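Local coordinates for diguanylate cyclase (Pseudomonas aeruginosa, PDB 5M3C), which is a two-domain protein of the GGDEF and EAL families, binding guanosine-5'-triphosphate and calcium in its GGDEF domain and a further calcium in its EAL domain, at residues 37-42 against 83-88. Sequence-based numbering, arbitrary orientation.
With CA (calcium ion), chain G; GTP (guanosine-5'-triphosphate), chain I.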
loop_
_atom_site.group_PDB
_atom_site.type_symbol
_atom_site.label_atom_id
_atom_site.label_comp_id
_atom_site.label_asym_id
_atom_site.label_seq_id
_atom_site.Cartn_x
_atom_site.Cartn_y
_atom_site.Cartn_z
ATOM N N VAL B 37 -23.341 31.225 -1.552
ATOM C CA VAL B 37 -24.231 30.235 -0.977
ATOM C C VAL B 37 -23.464 28.924 -0.884
ATOM O O VAL B 37 -22.913 28.453 -1.883
ATOM C CB VAL B 37 -25.480 30.018 -1.847
ATOM C CG1 VAL B 37 -26.333 28.897 -1.276
ATOM C CG2 VAL B 37 -26.283 31.306 -1.952
ATOM N N LEU B 38 -23.416 28.351 0.314
ATOM C CA LEU B 38 -22.676 27.113 0.547
ATOM C C LEU B 38 -23.619 25.964 0.869
ATOM O O LEU B 38 -24.480 26.082 1.739
ATOM C CB LEU B 38 -21.669 27.289 1.689
ATOM C CG LEU B 38 -20.348 27.980 1.326
ATOM C CD1 LEU B 38 -20.596 29.354 0.723
ATOM C CD2 LEU B 38 -19.437 28.096 2.538
ATOM N N PHE B 39 -23.442 24.852 0.161
ATOM C CA PHE B 39 -24.244 23.649 0.368
ATOM C C PHE B 39 -23.421 22.584 1.082
ATOM O O PHE B 39 -22.397 22.130 0.561
ATOM C CB PHE B 39 -24.719 23.103 -0.976
ATOM C CG PHE B 39 -25.956 22.262 -0.884
ATOM C CD1 PHE B 39 -25.924 21.026 -0.267
ATOM C CD2 PHE B 39 -27.151 22.708 -1.421
ATOM C CE1 PHE B 39 -27.063 20.250 -0.182
ATOM C CE2 PHE B 39 -28.294 21.939 -1.340
ATOM C CZ PHE B 39 -28.251 20.706 -0.720
ATOM N N ILE B 40 -23.874 22.185 2.268
ATOM C CA ILE B 40 -23.139 21.218 3.086
ATOM C C ILE B 40 -23.949 19.955 3.358
ATOM O O ILE B 40 -24.986 20.007 4.007
ATOM C CB ILE B 40 -22.742 21.816 4.446
ATOM C CG1 ILE B 40 -21.800 23.008 4.248
ATOM C CG2 ILE B 40 -22.097 20.750 5.318
ATOM C CD1 ILE B 40 -21.389 23.683 5.539
ATOM N N ASP B 41 -23.451 18.820 2.879
ATOM C CA ASP B 41 -24.129 17.540 3.046
ATOM C C ASP B 41 -23.246 16.589 3.850
ATOM O O ASP B 41 -22.137 16.261 3.431
ATOM C CB ASP B 41 -24.444 16.943 1.672
ATOM C CG ASP B 41 -25.328 15.711 1.752
ATOM O OD1 ASP B 41 -25.177 14.925 2.710
ATOM O OD2 ASP B 41 -26.170 15.520 0.849
ATOM N N LEU B 42 -23.737 16.151 5.005
ATOM C CA LEU B 42 -22.960 15.273 5.876
ATOM C C LEU B 42 -22.486 14.041 5.113
ATOM O O LEU B 42 -23.192 13.534 4.243
ATOM C CB LEU B 42 -23.780 14.852 7.100
ATOM C CG LEU B 42 -24.146 15.966 8.090
ATOM C CD1 LEU B 42 -24.750 15.389 9.362
ATOM C CD2 LEU B 42 -22.936 16.827 8.428
ATOM N N GLY B 83 -33.055 17.086 6.014
ATOM C CA GLY B 83 -32.265 15.869 6.161
ATOM C C GLY B 83 -30.918 16.179 6.785
ATOM O O GLY B 83 -30.830 16.949 7.740
ATOM N N ASP B 84 -29.864 15.583 6.241
ATOM C CA ASP B 84 -28.517 15.849 6.724
ATOM C C ASP B 84 -27.865 16.939 5.884
ATOM O O ASP B 84 -26.641 17.005 5.778
ATOM C CB ASP B 84 -27.667 14.580 6.673
ATOM C CG ASP B 84 -27.312 14.172 5.257
ATOM O OD1 ASP B 84 -28.127 14.424 4.343
ATOM O OD2 ASP B 84 -26.220 13.598 5.055
ATOM N N GLU B 85 -28.688 17.794 5.284
ATOM C CA GLU B 85 -28.183 18.859 4.427
ATOM C C GLU B 85 -28.399 20.225 5.061
ATOM O O GLU B 85 -29.509 20.563 5.476
ATOM C CB GLU B 85 -28.861 18.812 3.057
ATOM C CG GLU B 85 -28.402 17.663 2.175
ATOM C CD GLU B 85 -29.158 17.601 0.864
ATOM O OE1 GLU B 85 -30.365 17.924 0.862
ATOM O OE2 GLU B 85 -28.548 17.225 -0.159
ATOM N N PHE B 86 -27.321 21.001 5.139
ATOM C CA PHE B 86 -27.370 22.368 5.635
ATOM C C PHE B 86 -26.991 23.312 4.509
ATOM O O PHE B 86 -26.211 22.957 3.622
ATOM C CB PHE B 86 -26.404 22.552 6.803
ATOM C CG PHE B 86 -26.654 21.616 7.947
ATOM C CD1 PHE B 86 -26.110 20.343 7.947
ATOM C CD2 PHE B 86 -27.438 22.006 9.020
ATOM C CE1 PHE B 86 -26.340 19.475 8.996
ATOM C CE2 PHE B 86 -27.675 21.143 10.073
ATOM C CZ PHE B 86 -27.125 19.874 10.061
ATOM N N ILE B 87 -27.546 24.517 4.546
ATOM C CA ILE B 87 -27.252 25.518 3.535
ATOM C C ILE B 87 -26.903 26.833 4.211
ATOM O O ILE B 87 -27.473 27.185 5.246
ATOM C CB ILE B 87 -28.429 25.694 2.557
ATOM C CG1 ILE B 87 -27.951 26.406 1.290
ATOM C CG2 ILE B 87 -29.578 26.439 3.223
ATOM C CD1 ILE B 87 -28.796 26.106 0.071
ATOM N N ILE B 88 -25.952 27.550 3.623
ATOM C CA ILE B 88 -25.380 28.730 4.252
ATOM C C ILE B 88 -25.313 29.902 3.284
ATOM O O ILE B 88 -25.105 29.718 2.084
ATOM C CB ILE B 88 -23.964 28.431 4.776
ATOM C CG1 ILE B 88 -24.020 27.329 5.833
ATOM C CG2 ILE B 88 -23.328 29.682 5.362
ATOM C CD1 ILE B 88 -22.663 26.781 6.214
HETATM CA CA CA G . -25.152 12.748 3.254
HETATM P PG GTP I . -23.318 10.431 1.322
HETATM O O1G GTP I . -23.370 9.748 -0.023
HETATM O O2G GTP I . -21.935 10.838 1.769
HETATM O O3G GTP I . -24.355 11.512 1.509
HETATM O O3B GTP I . -23.694 9.291 2.397
HETATM P PB GTP I . -25.039 9.372 3.281
HETATM O O1B GTP I . -25.253 8.031 3.943
HETATM O O2B GTP I . -24.987 10.618 4.133
HETATM O O3A GTP I . -26.144 9.541 2.118
HETATM P PA GTP I . -27.546 10.298 2.351
HETATM O O1A GTP I . -28.569 9.696 1.418
HETATM O O2A GTP I . -27.308 11.791 2.347
HETATM O "O5'" GTP I . -27.926 9.859 3.842
HETATM C "C5'" GTP I . -28.615 10.780 4.670
HETATM C "C4'" GTP I . -28.783 10.133 6.029
HETATM O "O4'" GTP I . -29.142 11.127 6.990
HETATM C "C3'" GTP I . -29.886 9.082 6.008
HETATM O "O3'" GTP I . -29.386 7.812 6.437
HETATM C "C2'" GTP I . -30.936 9.602 6.966
HETATM O "O2'" GTP I . -31.514 8.560 7.755
HETATM C "C1'" GTP I . -30.161 10.583 7.825
HETATM N N9 GTP I . -31.059 11.627 8.353
HETATM C C8 GTP I . -31.735 12.542 7.638
HETATM N N7 GTP I . -32.465 13.335 8.466
HETATM C C5 GTP I . -32.251 12.918 9.728
HETATM C C6 GTP I . -32.704 13.308 11.079
HETATM O O6 GTP I . -33.495 14.262 11.228
HETATM N N1 GTP I . -32.241 12.616 12.130
HETATM C C2 GTP I . -31.384 11.586 11.989
HETATM N N2 GTP I . -30.956 10.930 13.095
HETATM N N3 GTP I . -30.930 11.176 10.781
HETATM C C4 GTP I . -31.322 11.791 9.644
#
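The GGDEF signature motif forms part of the nucleotide and metal site here: Asp41 and Leu42, near the end of central strand 35-43 of the GGDEF domain, meet Asp84 of the hairpin turn around a calcium ion. Asp41 OD1 and Asp84 OD2 lie 2.9 Å apart, both bound to the calcium, their carboxylates turned 85° apart. Leu42 O and three guanosine-5'-triphosphate oxygens, O3G, O2B and O2A, bring the calcium's ligands to six. Asp84 gets there with CG between its own backbone N and carbonyl carbon (chi1 71°), while Asp84 O accepts a nearly straight hydrogen bond from Leu42 N, 3.1 Å. The antiparallel pairing continues through Ile40 with Phe86 and Leu38 with Ile88, each bonded in both directions. On the face of Phe39 and Ile87, covered by helix 139-155, Glu85 brings its carboxylate to the edge of the Phe39 ring, OE2 lying 3.4 Å from Phe39 CE1 and the two planes 80° apart. Glu85 OE2 also lies 3.1 Å from Asp41 OD2, with no hydrogen bond between them. Across the sheet, where Phe86 reaches helix 54-70, the Ile40 and Ile88 chains meet at their ends: Ile40 CD1 lies 3.4 Å from Ile88 CD1.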